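Local structure of shikimate dehydrogenase-like protein HI_0607 (Haemophilus influenzae, 1NPY) at residues D44-I49 with M71-E76; C60-P65 with N88-D93; H78-A83 with R98-D103. The protein catalyses the NADP(+)-dependent oxidation of shikimate to 3-dehydroshikimate in vitro, though with much lower activity than classical AroE enzymes, so its biological substrate may differ. All coordinates share one frame; numbering follows the deposited sequence.

In the fold
All three contacts belong to the substrate-binding half of the enzyme and adjoin its six-stranded mixed sheet. Interaction 2 is the buried one, a strand-to-strand ladder of backbone hydrogen bonds near the middle of that sheet. Interaction 1 lies at the surface, where helix 45-55 meets the loop before strand 76-77 through apolar and CH-pi contacts. Between them in burial, interaction 3 joins helix 79-82 and the His78 before it to the end of strand 96-100 and Asn101, by two hydrogen bonds and an aromatic pair. Ile90 links interaction 2 to the apolar side chains of interaction 1, and Asn88 links it to interaction 3; strands 89-93 and 96-100 are sheet neighbours.

Interaction 1. Residues D44-I49 with M71-E76; sequences DIEHAI and MPFLDE
Phe73 reaches across to helix 45-55 and lays one face of its ring against Glu46. The CA of Glu46 stands 4.0 Å from the ring centroid, 18° off the ring normal, a CH-pi contact over the face. Along the side chain itself, Glu46 CB meets Phe73 CZ at 3.6 Å and CG lies equally close to CE1. With its CG anti to the backbone N (chi1 174°) and the chain extended beyond, Glu46 runs across the phenyl group, and its carboxylate plane is only 7° from that of the ring; OE2 is then held in a salt bridge by Lys50. The opposite face of the ring is covered from within its own 3-10 segment by Pro72 CB. At the root of the Phe73 side chain the packing is purely aliphatic: Ile49 CG2 touches both Phe73 CB and Leu74 CD2, each at 3.7 Å. The helix begins beside this contact, where Asp44 acts as N-cap through a bond from His47 N to OD1. Ile49 and Leu74 continue inward onto Ile90 of strand 89-93, while Ile45 and Ile49 also rest on Leu12 of strand 7-12, so the contact joins the helix and the loop over one face of the mixed sheet.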
ATOM      1  N   ASP A  44      -6.792 -14.355 -17.594  1.00 13.02           N
ATOM      2  CA  ASP A  44      -5.611 -15.109 -17.996  1.00 11.85           C
ATOM      3  C   ASP A  44      -4.342 -14.300 -17.757  1.00 12.03           C
ATOM      4  O   ASP A  44      -3.807 -13.710 -18.710  1.00 11.52           O
ATOM      5  CB  ASP A  44      -5.740 -15.407 -19.486  1.00 13.83           C
ATOM      6  CG  ASP A  44      -4.646 -16.281 -20.055  1.00 13.99           C
ATOM      7  OD1 ASP A  44      -3.628 -16.636 -19.409  1.00 15.66           O
ATOM      8  OD2 ASP A  44      -4.751 -16.663 -21.236  1.00 15.67           O
ATOM      9  N   ILE A  45      -3.877 -14.290 -16.508  1.00 10.96           N
ATOM     10  CA  ILE A  45      -2.727 -13.484 -16.094  1.00 10.43           C
ATOM     11  C   ILE A  45      -1.510 -13.784 -16.963  1.00  9.77           C
ATOM     12  O   ILE A  45      -0.756 -12.851 -17.307  1.00  9.88           O
ATOM     13  CB  ILE A  45      -2.455 -13.619 -14.565  1.00 10.08           C
ATOM     14  CG1 ILE A  45      -1.493 -12.549 -14.029  1.00  9.53           C
ATOM     15  CG2 ILE A  45      -1.891 -14.980 -14.253  1.00 12.57           C
ATOM     16  CD1 ILE A  45      -1.903 -11.128 -14.381  1.00 11.38           C
ATOM     17  N   GLU A  46      -1.289 -15.055 -17.304  1.00  9.81           N
ATOM     18  CA  GLU A  46      -0.156 -15.407 -18.154  1.00  9.83           C
ATOM     19  C   GLU A  46      -0.096 -14.595 -19.442  1.00 10.69           C
ATOM     20  O   GLU A  46       0.917 -13.970 -19.778  1.00  9.16           O
ATOM     21  CB  GLU A  46      -0.139 -16.897 -18.509  1.00 10.10           C
ATOM     22  CG  GLU A  46       0.922 -17.299 -19.500  1.00 10.07           C
ATOM     23  CD  GLU A  46       0.915 -18.787 -19.825  1.00 14.94           C
ATOM     24  OE1 GLU A  46       0.076 -19.575 -19.343  1.00 18.86           O
ATOM     25  OE2 GLU A  46       1.789 -19.158 -20.608  1.00 15.61           O
ATOM     26  N   HIS A  47      -1.186 -14.608 -20.193  1.00  9.45           N
ATOM     27  CA  HIS A  47      -1.179 -13.924 -21.488  1.00  9.69           C
ATOM     28  C   HIS A  47      -1.390 -12.422 -21.355  1.00  9.00           C
ATOM     29  O   HIS A  47      -0.976 -11.670 -22.236  1.00  8.62           O
ATOM     30  CB  HIS A  47      -2.143 -14.582 -22.480  1.00  9.66           C
ATOM     31  CG  HIS A  47      -1.769 -15.990 -22.808  1.00 13.44           C
ATOM     32  ND1 HIS A  47      -0.633 -16.312 -23.517  1.00 15.86           N
ATOM     33  CD2 HIS A  47      -2.322 -17.167 -22.434  1.00 11.82           C
ATOM     34  CE1 HIS A  47      -0.513 -17.627 -23.578  1.00 10.94           C
ATOM     35  NE2 HIS A  47      -1.556 -18.168 -22.982  1.00 14.08           N
ATOM     36  N   ALA A  48      -1.949 -11.977 -20.237  1.00  9.60           N
ATOM     37  CA  ALA A  48      -1.991 -10.547 -19.945  1.00  8.90           C
ATOM     38  C   ALA A  48      -0.584  -9.987 -19.765  1.00  8.55           C
ATOM     39  O   ALA A  48      -0.247  -8.981 -20.402  1.00  8.05           O
ATOM     40  CB  ALA A  48      -2.828 -10.297 -18.726  1.00  9.27           C
ATOM     41  N   ILE A  49       0.260 -10.667 -18.993  1.00  8.76           N
ATOM     42  CA  ILE A  49       1.615 -10.197 -18.704  1.00  9.58           C
ATOM     43  C   ILE A  49       2.463 -10.351 -19.954  1.00  8.99           C
ATOM     44  O   ILE A  49       3.186  -9.425 -20.341  1.00  8.47           O
ATOM     45  CB  ILE A  49       2.255 -10.932 -17.504  1.00 10.07           C
ATOM     46  CG1 ILE A  49       1.446 -10.714 -16.216  1.00 11.20           C
ATOM     47  CG2 ILE A  49       3.710 -10.481 -17.296  1.00 10.45           C
ATOM     48  CD1 ILE A  49       1.184  -9.271 -15.812  1.00  9.17           C
ATOM     49  N   MET A  71       3.975 -13.385 -10.985  1.00 10.13           N
ATOM     50  CA  MET A  71       5.411 -13.367 -10.756  1.00 10.78           C
ATOM     51  C   MET A  71       6.214 -14.305 -11.668  1.00 11.60           C
ATOM     52  O   MET A  71       7.300 -13.927 -12.098  1.00  9.97           O
ATOM     53  CB  MET A  71       5.703 -13.619  -9.279  1.00 11.66           C
ATOM     54  CG  MET A  71       5.157 -12.504  -8.391  1.00 10.71           C
ATOM     55  SD  MET A  71       5.504 -12.643  -6.636  1.00 13.44           S
ATOM     56  CE  MET A  71       7.211 -12.607  -6.571  1.00 14.31           C
ATOM     57  N   PRO A  72       5.708 -15.496 -11.974  1.00 11.83           N
ATOM     58  CA  PRO A  72       6.412 -16.412 -12.885  1.00 12.57           C
ATOM     59  C   PRO A  72       6.702 -15.838 -14.267  1.00 12.25           C
ATOM     60  O   PRO A  72       7.559 -16.322 -15.007  1.00 12.39           O
ATOM     61  CB  PRO A  72       5.451 -17.596 -12.971  1.00 13.77           C
ATOM     62  CG  PRO A  72       4.763 -17.617 -11.674  1.00 15.21           C
ATOM     63  CD  PRO A  72       4.508 -16.132 -11.411  1.00 12.33           C
ATOM     64  N   PHE A  73       5.997 -14.765 -14.612  1.00 11.00           N
ATOM     65  CA  PHE A  73       6.067 -14.211 -15.958  1.00 11.21           C
ATOM     66  C   PHE A  73       6.944 -12.964 -16.059  1.00 11.51           C
ATOM     67  O   PHE A  73       7.028 -12.350 -17.119  1.00 13.04           O
ATOM     68  CB  PHE A  73       4.638 -13.976 -16.460  1.00  9.72           C
ATOM     69  CG  PHE A  73       3.813 -15.225 -16.408  1.00 10.82           C
ATOM     70  CD1 PHE A  73       4.219 -16.327 -17.155  1.00 12.90           C
ATOM     71  CD2 PHE A  73       2.797 -15.359 -15.483  1.00 11.71           C
ATOM     72  CE1 PHE A  73       3.566 -17.532 -17.017  1.00 14.19           C
ATOM     73  CE2 PHE A  73       2.111 -16.545 -15.380  1.00 10.58           C
ATOM     74  CZ  PHE A  73       2.515 -17.632 -16.144  1.00 10.92           C
ATOM     75  N   LEU A  74       7.542 -12.564 -14.943  1.00 11.80           N
ATOM     76  CA  LEU A  74       8.358 -11.359 -14.884  1.00 11.47           C
ATOM     77  C   LEU A  74       9.828 -11.729 -14.944  1.00 11.39           C
ATOM     78  O   LEU A  74      10.250 -12.846 -14.633  1.00 13.84           O
ATOM     79  CB  LEU A  74       8.082 -10.569 -13.610  1.00 11.15           C
ATOM     80  CG  LEU A  74       6.573 -10.364 -13.407  1.00 10.54           C
ATOM     81  CD1 LEU A  74       6.339  -9.656 -12.099  1.00 10.84           C
ATOM     82  CD2 LEU A  74       6.003  -9.606 -14.568  1.00  9.91           C
ATOM     83  N   ASP A  75      10.621 -10.750 -15.346  1.00 11.62           N
ATOM     84  CA  ASP A  75      12.040 -10.975 -15.558  1.00 11.52           C
ATOM     85  C   ASP A  75      12.940 -10.726 -14.347  1.00 12.28           C
ATOM     86  O   ASP A  75      13.989 -11.363 -14.194  1.00 12.71           O
ATOM     87  CB  ASP A  75      12.510 -10.183 -16.774  1.00 10.51           C
ATOM     88  CG  ASP A  75      11.791 -10.597 -18.030  1.00 14.60           C
ATOM     89  OD1 ASP A  75      11.917 -11.787 -18.398  1.00 17.13           O
ATOM     90  OD2 ASP A  75      11.045  -9.833 -18.668  1.00 14.04           O
ATOM     91  N   GLU A  76      12.570  -9.792 -13.483  1.00 11.75           N
ATOM     92  CA  GLU A  76      13.424  -9.422 -12.363  1.00 13.14           C
ATOM     93  C   GLU A  76      12.598  -8.859 -11.223  1.00 12.32           C
ATOM     94  O   GLU A  76      11.909  -7.856 -11.397  1.00 12.75           O
ATOM     95  CB  GLU A  76      14.387  -8.354 -12.853  1.00 13.15           C
ATOM     96  CG  GLU A  76      15.479  -7.961 -11.876  1.00 15.52           C
ATOM     97  CD  GLU A  76      16.398  -6.933 -12.500  1.00 18.37           C
ATOM     98  OE1 GLU A  76      16.034  -5.744 -12.531  1.00 20.68           O
ATOM     99  OE2 GLU A  76      17.467  -7.323 -13.020  1.00 24.53           O
TER

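Interaction 2. Residues C60-P65 with N88-D93; sequences CAVSMP and NTIVND
Cys60 and Ile90 form an antiparallel hydrogen-bonded pair at the centre of the mixed beta sheet of the substrate-binding domain, with strands 59-62 and 89-93 side by side. Both bonds of the pair, Cys60 N to Ile90 O and Ile90 N to Cys60 O, measure 2.8 Å. One step on, Ala61 and Thr89 make a non-hydrogen-bonded pair, and the ladder closes with Val62 N donating to Asn88 O at 2.9 Å. This last donor sits above the carbonyl plane of Asn88, 64° out of it, although its N-H points well at the oxygen (165°). On its other side strand 89-93 carries a classic beta bulge, with Asn88 and Thr89 both facing Tyr100 of strand 96-100.

On the face carrying Cys60 and Ile90, Val62 CG2 meets Ile90 CD1 at 3.5 Å. That branch of Val62 lies beside its backbone N, anti to the carbonyl carbon, and the two side chains cross at a slant. Leu97 packs against Ile90 beyond this pair. Helix 235-251 covers the other face, where Gln246 NE2 donates to Thr89 OG1. The side chain of Asn88 lies about 4 Å from those of Lys67, the inferred proton donor/acceptor, and Asp103, inferred to bind substrate. Asn88 OD1 takes a hydrogen bond from Thr102 N and another from Thr89 OG1, the latter 2.8 Å long.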
ATOM      1  N   CYS A  60       2.584  -1.389 -15.537  1.00  8.27           N
ATOM      2  CA  CYS A  60       1.332  -2.054 -15.150  1.00  7.25           C
ATOM      3  C   CYS A  60       1.224  -2.250 -13.632  1.00  8.19           C
ATOM      4  O   CYS A  60       2.005  -2.996 -13.026  1.00 10.18           O
ATOM      5  CB  CYS A  60       1.237  -3.401 -15.891  1.00  8.03           C
ATOM      6  SG  CYS A  60      -0.312  -4.318 -15.594  1.00 11.44           S
ATOM      7  N   ALA A  61       0.202  -1.654 -13.043  1.00  8.75           N
ATOM      8  CA  ALA A  61      -0.134  -1.920 -11.652  1.00  8.89           C
ATOM      9  C   ALA A  61      -0.825  -3.271 -11.581  1.00  8.57           C
ATOM     10  O   ALA A  61      -1.508  -3.687 -12.515  1.00 10.26           O
ATOM     11  CB  ALA A  61      -0.985  -0.827 -11.022  1.00  9.07           C
ATOM     12  N   VAL A  62      -0.575  -3.982 -10.497  1.00  9.38           N
ATOM     13  CA  VAL A  62      -1.131  -5.310 -10.266  1.00  9.12           C
ATOM     14  C   VAL A  62      -1.869  -5.314  -8.934  1.00  9.86           C
ATOM     15  O   VAL A  62      -1.333  -4.959  -7.882  1.00  9.60           O
ATOM     16  CB  VAL A  62      -0.054  -6.404 -10.321  1.00 10.40           C
ATOM     17  CG1 VAL A  62      -0.666  -7.792 -10.288  1.00 10.30           C
ATOM     18  CG2 VAL A  62       0.797  -6.242 -11.569  1.00  9.10           C
ATOM     19  N   SER A  63      -3.136  -5.698  -9.010  1.00 10.81           N
ATOM     20  CA  SER A  63      -3.999  -5.849  -7.843  1.00 11.63           C
ATOM     21  C   SER A  63      -4.459  -7.290  -7.666  1.00 11.58           C
ATOM     22  O   SER A  63      -4.175  -8.176  -8.462  1.00 10.97           O
ATOM     23  CB  SER A  63      -5.229  -4.951  -7.951  1.00 13.50           C
ATOM     24  OG  SER A  63      -4.868  -3.587  -7.799  1.00 18.29           O
ATOM     25  N   MET A  64      -5.193  -7.530  -6.585  1.00 11.91           N
ATOM     26  CA  MET A  64      -5.819  -8.835  -6.388  1.00 13.87           C
ATOM     27  C   MET A  64      -6.653  -9.200  -7.625  1.00 12.50           C
ATOM     28  O   MET A  64      -7.296  -8.313  -8.187  1.00 10.69           O
ATOM     29  CB  MET A  64      -6.667  -8.760  -5.103  1.00 15.08           C
ATOM     30  CG  MET A  64      -5.788  -8.889  -3.867  1.00 21.84           C
ATOM     31  SD  MET A  64      -6.688  -9.350  -2.360  1.00 38.33           S
ATOM     32  CE  MET A  64      -7.120 -11.076  -2.788  1.00 37.44           C
ATOM     33  N   PRO A  65      -6.679 -10.461  -8.046  1.00 12.09           N
ATOM     34  CA  PRO A  65      -5.961 -11.586  -7.436  1.00 12.25           C
ATOM     35  C   PRO A  65      -4.675 -12.036  -8.118  1.00 11.59           C
ATOM     36  O   PRO A  65      -4.374 -13.220  -8.199  1.00 12.96           O
ATOM     37  CB  PRO A  65      -6.985 -12.709  -7.590  1.00 13.95           C
ATOM     38  CG  PRO A  65      -7.558 -12.446  -8.935  1.00 12.94           C
ATOM     39  CD  PRO A  65      -7.610 -10.936  -9.087  1.00 12.85           C
ATOM     40  N   ASN A  88       3.077  -5.439  -6.948  1.00  8.72           N
ATOM     41  CA  ASN A  88       1.971  -4.544  -7.290  1.00  7.36           C
ATOM     42  C   ASN A  88       2.319  -3.581  -8.427  1.00  7.85           C
ATOM     43  O   ASN A  88       1.519  -2.752  -8.843  1.00  6.95           O
ATOM     44  CB  ASN A  88       1.433  -3.817  -6.062  1.00 10.66           C
ATOM     45  CG  ASN A  88       2.176  -2.521  -5.790  1.00  8.18           C
ATOM     46  OD1 ASN A  88       3.366  -2.458  -6.101  1.00  8.33           O
ATOM     47  ND2 ASN A  88       1.493  -1.497  -5.245  1.00  7.61           N
ATOM     48  N   THR A  89       3.515  -3.716  -8.982  1.00  7.35           N
ATOM     49  CA  THR A  89       4.007  -2.793 -10.010  1.00  8.09           C
ATOM     50  C   THR A  89       4.952  -3.491 -10.975  1.00  8.77           C
ATOM     51  O   THR A  89       5.882  -4.141 -10.514  1.00  9.25           O
ATOM     52  CB  THR A  89       4.840  -1.669  -9.386  1.00  9.20           C
ATOM     53  OG1 THR A  89       4.037  -1.017  -8.396  1.00  7.90           O
ATOM     54  CG2 THR A  89       5.148  -0.618 -10.414  1.00 10.14           C
ATOM     55  N   ILE A  90       4.707  -3.367 -12.281  1.00  7.22           N
ATOM     56  CA  ILE A  90       5.625  -3.864 -13.299  1.00  9.30           C
ATOM     57  C   ILE A  90       6.054  -2.704 -14.180  1.00  8.96           C
ATOM     58  O   ILE A  90       5.213  -1.926 -14.633  1.00  8.07           O
ATOM     59  CB  ILE A  90       4.914  -4.942 -14.156  1.00  8.80           C
ATOM     60  CG1 ILE A  90       4.393  -6.086 -13.288  1.00  9.66           C
ATOM     61  CG2 ILE A  90       5.838  -5.449 -15.240  1.00 12.14           C
ATOM     62  CD1 ILE A  90       3.309  -6.879 -13.945  1.00  9.71           C
ATOM     63  N   VAL A  91       7.354  -2.604 -14.451  1.00  8.97           N
ATOM     64  CA  VAL A  91       7.902  -1.622 -15.360  1.00  9.33           C
ATOM     65  C   VAL A  91       8.587  -2.390 -16.486  1.00  9.51           C
ATOM     66  O   VAL A  91       9.445  -3.249 -16.259  1.00 10.67           O
ATOM     67  CB  VAL A  91       8.936  -0.701 -14.705  1.00 10.20           C
ATOM     68  CG1 VAL A  91       9.383   0.392 -15.682  1.00 10.87           C
ATOM     69  CG2 VAL A  91       8.395  -0.098 -13.421  1.00 11.49           C
ATOM     70  N   ASN A  92       8.153  -2.082 -17.703  1.00  9.19           N
ATOM     71  CA  ASN A  92       8.721  -2.657 -18.911  1.00  8.84           C
ATOM     72  C   ASN A  92       9.857  -1.832 -19.485  1.00  9.92           C
ATOM     73  O   ASN A  92       9.641  -0.757 -20.029  1.00  9.03           O
ATOM     74  CB  ASN A  92       7.604  -2.810 -19.932  1.00  8.48           C
ATOM     75  CG  ASN A  92       8.060  -3.461 -21.224  1.00  9.78           C
ATOM     76  OD1 ASN A  92       9.213  -3.907 -21.354  1.00 10.13           O
ATOM     77  ND2 ASN A  92       7.102  -3.629 -22.140  1.00 10.95           N
ATOM     78  N   ASP A  93      11.081  -2.311 -19.292  1.00 12.57           N
ATOM     79  CA  ASP A  93      12.291  -1.696 -19.817  1.00 14.80           C
ATOM     80  C   ASP A  93      12.727  -2.447 -21.093  1.00 14.14           C
ATOM     81  O   ASP A  93      13.411  -3.462 -21.007  1.00 13.77           O
ATOM     82  CB  ASP A  93      13.358  -1.728 -18.699  1.00 15.87           C
ATOM     83  CG  ASP A  93      12.959  -0.907 -17.457  1.00 19.47           C
ATOM     84  OD1 ASP A  93      12.729   0.318 -17.614  1.00 19.29           O
ATOM     85  OD2 ASP A  93      12.781  -1.389 -16.304  1.00 23.72           O
TER

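Interaction 3. Residues H78-A83 with R98-D103; sequences HPSAQA and RAYNTD
Ser80 and Asn101 meet where two helices start, helix 79-82 with His78 at its N-cap position and helix 102-113 capped by Asn101, at the end of strand 96-100 in the mixed sheet. Ser80 OG, set between its own backbone N and carbonyl carbon (chi1 54°), faces 98-103 and accepts from Asn101 N in a nearly straight bond of 2.9 Å. Beside it, Ala81 CB packs on the Tyr100 carbonyl carbon at 3.8 Å. Asn101 OD1 accepts from Tyr104 N, while ND2 donates to Ser86 O. Asp103, in the first turn of this helix, is inferred to bind substrate.

His78 and Tyr100 belong to the same tight packing. Their side chains run alongside each other in the same direction, and the edge of the phenol around CE1 and OH overlies one face of the imidazole; the planes are 31° apart, an oblique pair. His78 N donates to Ala99 O at 2.8 Å.

Arg98 forms the looser rim, only skirting the imidazole. Glu76 OE1 takes a hydrogen bond from His78 NE2 and a salt bridge from Arg98 NE, while Arg98 NH1 pairs with Asp93. Across the contact itself, Arg98 CD approaches His78 NE2 at 3.7 Å.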
ATOM      1  N   HIS A  78      12.463  -7.033  -7.920  1.00 12.38           N
ATOM      2  CA  HIS A  78      13.222  -6.125  -7.075  1.00 13.47           C
ATOM      3  C   HIS A  78      12.966  -6.303  -5.587  1.00 13.15           C
ATOM      4  O   HIS A  78      11.982  -6.926  -5.201  1.00 12.89           O
ATOM      5  CB  HIS A  78      12.992  -4.702  -7.580  1.00 14.06           C
ATOM      6  CG  HIS A  78      13.906  -4.362  -8.710  1.00 18.27           C
ATOM      7  ND1 HIS A  78      14.930  -3.451  -8.584  1.00 18.56           N
ATOM      8  CD2 HIS A  78      14.007  -4.878  -9.958  1.00 21.29           C
ATOM      9  CE1 HIS A  78      15.612  -3.402  -9.712  1.00 20.60           C
ATOM     10  NE2 HIS A  78      15.081  -4.266 -10.557  1.00 23.24           N
ATOM     11  N   PRO A  79      13.850  -5.789  -4.741  1.00 13.63           N
ATOM     12  CA  PRO A  79      13.798  -6.072  -3.300  1.00 13.84           C
ATOM     13  C   PRO A  79      12.492  -5.713  -2.611  1.00 13.15           C
ATOM     14  O   PRO A  79      12.117  -6.454  -1.696  1.00 13.27           O
ATOM     15  CB  PRO A  79      14.955  -5.243  -2.731  1.00 14.96           C
ATOM     16  CG  PRO A  79      15.910  -5.123  -3.879  1.00 15.59           C
ATOM     17  CD  PRO A  79      15.051  -5.012  -5.113  1.00 14.80           C
ATOM     18  N   SER A  80      11.831  -4.648  -3.057  1.00 12.63           N
ATOM     19  CA  SER A  80      10.526  -4.334  -2.469  1.00 12.17           C
ATOM     20  C   SER A  80       9.510  -5.465  -2.624  1.00 12.64           C
ATOM     21  O   SER A  80       8.727  -5.742  -1.711  1.00 12.66           O
ATOM     22  CB  SER A  80       9.946  -3.050  -3.063  1.00 12.21           C
ATOM     23  OG  SER A  80       9.852  -3.027  -4.468  1.00  9.06           O
ATOM     24  N   ALA A  81       9.487  -6.088  -3.798  1.00 10.38           N
ATOM     25  CA  ALA A  81       8.577  -7.200  -4.053  1.00 11.29           C
ATOM     26  C   ALA A  81       9.120  -8.480  -3.422  1.00 11.52           C
ATOM     27  O   ALA A  81       8.347  -9.283  -2.916  1.00 13.94           O
ATOM     28  CB  ALA A  81       8.334  -7.381  -5.557  1.00 11.35           C
ATOM     29  N   GLN A  82      10.441  -8.639  -3.355  1.00 12.57           N
ATOM     30  CA  GLN A  82      11.032  -9.805  -2.703  1.00 14.17           C
ATOM     31  C   GLN A  82      10.741  -9.841  -1.209  1.00 14.03           C
ATOM     32  O   GLN A  82      10.555 -10.913  -0.656  1.00 15.22           O
ATOM     33  CB  GLN A  82      12.552  -9.839  -2.890  1.00 14.49           C
ATOM     34  CG  GLN A  82      12.981 -10.042  -4.339  1.00 18.61           C
ATOM     35  CD  GLN A  82      14.485 -10.063  -4.528  1.00 24.14           C
ATOM     36  OE1 GLN A  82      15.204  -9.216  -3.999  1.00 28.22           O
ATOM     37  NE2 GLN A  82      14.953 -10.996  -5.342  1.00 26.09           N
ATOM     38  N   ALA A  83      10.638  -8.672  -0.592  1.00 15.10           N
ATOM     39  CA  ALA A  83      10.509  -8.525   0.849  1.00 15.17           C
ATOM     40  C   ALA A  83       9.227  -9.155   1.376  1.00 16.52           C
ATOM     41  O   ALA A  83       9.190  -9.611   2.522  1.00 15.82           O
ATOM     42  CB  ALA A  83      10.578  -7.069   1.231  1.00 16.00           C
ATOM     43  N   ARG A  98      10.479  -5.592 -14.902  1.00 10.25           N
ATOM     44  CA  ARG A  98      10.993  -5.452 -13.551  1.00  9.85           C
ATOM     45  C   ARG A  98       9.803  -5.215 -12.613  1.00 10.38           C
ATOM     46  O   ARG A  98       8.843  -4.516 -12.963  1.00 10.58           O
ATOM     47  CB  ARG A  98      11.984  -4.296 -13.436  1.00 11.24           C
ATOM     48  CG  ARG A  98      13.202  -4.358 -14.349  1.00 11.79           C
ATOM     49  CD  ARG A  98      14.258  -3.311 -14.004  1.00 14.85           C
ATOM     50  NE  ARG A  98      15.581  -3.634 -14.552  1.00 19.77           N
ATOM     51  CZ  ARG A  98      16.079  -3.194 -15.701  1.00 21.28           C
ATOM     52  NH1 ARG A  98      15.375  -2.396 -16.478  1.00 22.54           N
ATOM     53  NH2 ARG A  98      17.307  -3.534 -16.089  1.00 24.49           N
ATOM     54  N   ALA A  99       9.841  -5.903 -11.482  1.00  9.70           N
ATOM     55  CA  ALA A  99       8.721  -5.985 -10.546  1.00  9.75           C
ATOM     56  C   ALA A  99       9.093  -5.303  -9.239  1.00 10.05           C
ATOM     57  O   ALA A  99      10.155  -5.597  -8.699  1.00 11.38           O
ATOM     58  CB  ALA A  99       8.395  -7.442 -10.260  1.00 11.05           C
ATOM     59  N   TYR A 100       8.156  -4.527  -8.690  1.00  8.68           N
ATOM     60  CA  TYR A 100       8.304  -3.795  -7.434  1.00  8.25           C
ATOM     61  C   TYR A 100       7.040  -3.928  -6.585  1.00  8.34           C
ATOM     62  O   TYR A 100       6.001  -4.401  -7.032  1.00  7.58           O
ATOM     63  CB  TYR A 100       8.494  -2.294  -7.707  1.00  8.56           C
ATOM     64  CG  TYR A 100       9.664  -1.976  -8.607  1.00  8.25           C
ATOM     65  CD1 TYR A 100      10.909  -1.627  -8.088  1.00 13.15           C
ATOM     66  CD2 TYR A 100       9.531  -2.053  -9.987  1.00  8.08           C
ATOM     67  CE1 TYR A 100      11.975  -1.368  -8.951  1.00 13.07           C
ATOM     68  CE2 TYR A 100      10.584  -1.765 -10.851  1.00 12.79           C
ATOM     69  CZ  TYR A 100      11.800  -1.414 -10.322  1.00 13.82           C
ATOM     70  OH  TYR A 100      12.856  -1.166 -11.180  1.00 14.79           O
ATOM     71  N   ASN A 101       7.173  -3.562  -5.317  1.00  8.81           N
ATOM     72  CA  ASN A 101       5.997  -3.423  -4.476  1.00  8.12           C
ATOM     73  C   ASN A 101       5.996  -2.045  -3.830  1.00  8.05           C
ATOM     74  O   ASN A 101       6.655  -1.829  -2.824  1.00  8.66           O
ATOM     75  CB  ASN A 101       5.833  -4.551  -3.472  1.00  8.80           C
ATOM     76  CG  ASN A 101       4.456  -4.520  -2.853  1.00  8.84           C
ATOM     77  OD1 ASN A 101       4.093  -3.503  -2.289  1.00  8.93           O
ATOM     78  ND2 ASN A 101       3.662  -5.569  -3.054  1.00 12.18           N
ATOM     79  N   THR A 102       5.202  -1.142  -4.396  1.00  8.76           N
ATOM     80  CA  THR A 102       5.140   0.226  -3.900  1.00  9.62           C
ATOM     81  C   THR A 102       4.291   0.404  -2.648  1.00 10.20           C
ATOM     82  O   THR A 102       4.399   1.437  -1.996  1.00 10.02           O
ATOM     83  CB  THR A 102       4.710   1.247  -4.950  1.00  9.58           C
ATOM     84  OG1 THR A 102       3.411   0.930  -5.455  1.00 10.39           O
ATOM     85  CG2 THR A 102       5.655   1.308  -6.119  1.00  8.84           C
ATOM     86  N   ASP A 103       3.484  -0.580  -2.267  1.00  9.88           N
ATOM     87  CA  ASP A 103       2.906  -0.531  -0.936  1.00 10.21           C
ATOM     88  C   ASP A 103       3.994  -0.628   0.140  1.00 10.75           C
ATOM     89  O   ASP A 103       4.009   0.167   1.080  1.00 10.15           O
ATOM     90  CB  ASP A 103       1.910  -1.660  -0.751  1.00 11.54           C
ATOM     91  CG  ASP A 103       0.608  -1.407  -1.471  1.00 15.06           C
ATOM     92  OD1 ASP A 103       0.147  -0.244  -1.613  1.00 17.72           O
ATOM     93  OD2 ASP A 103      -0.054  -2.394  -1.844  1.00 17.74           O
TER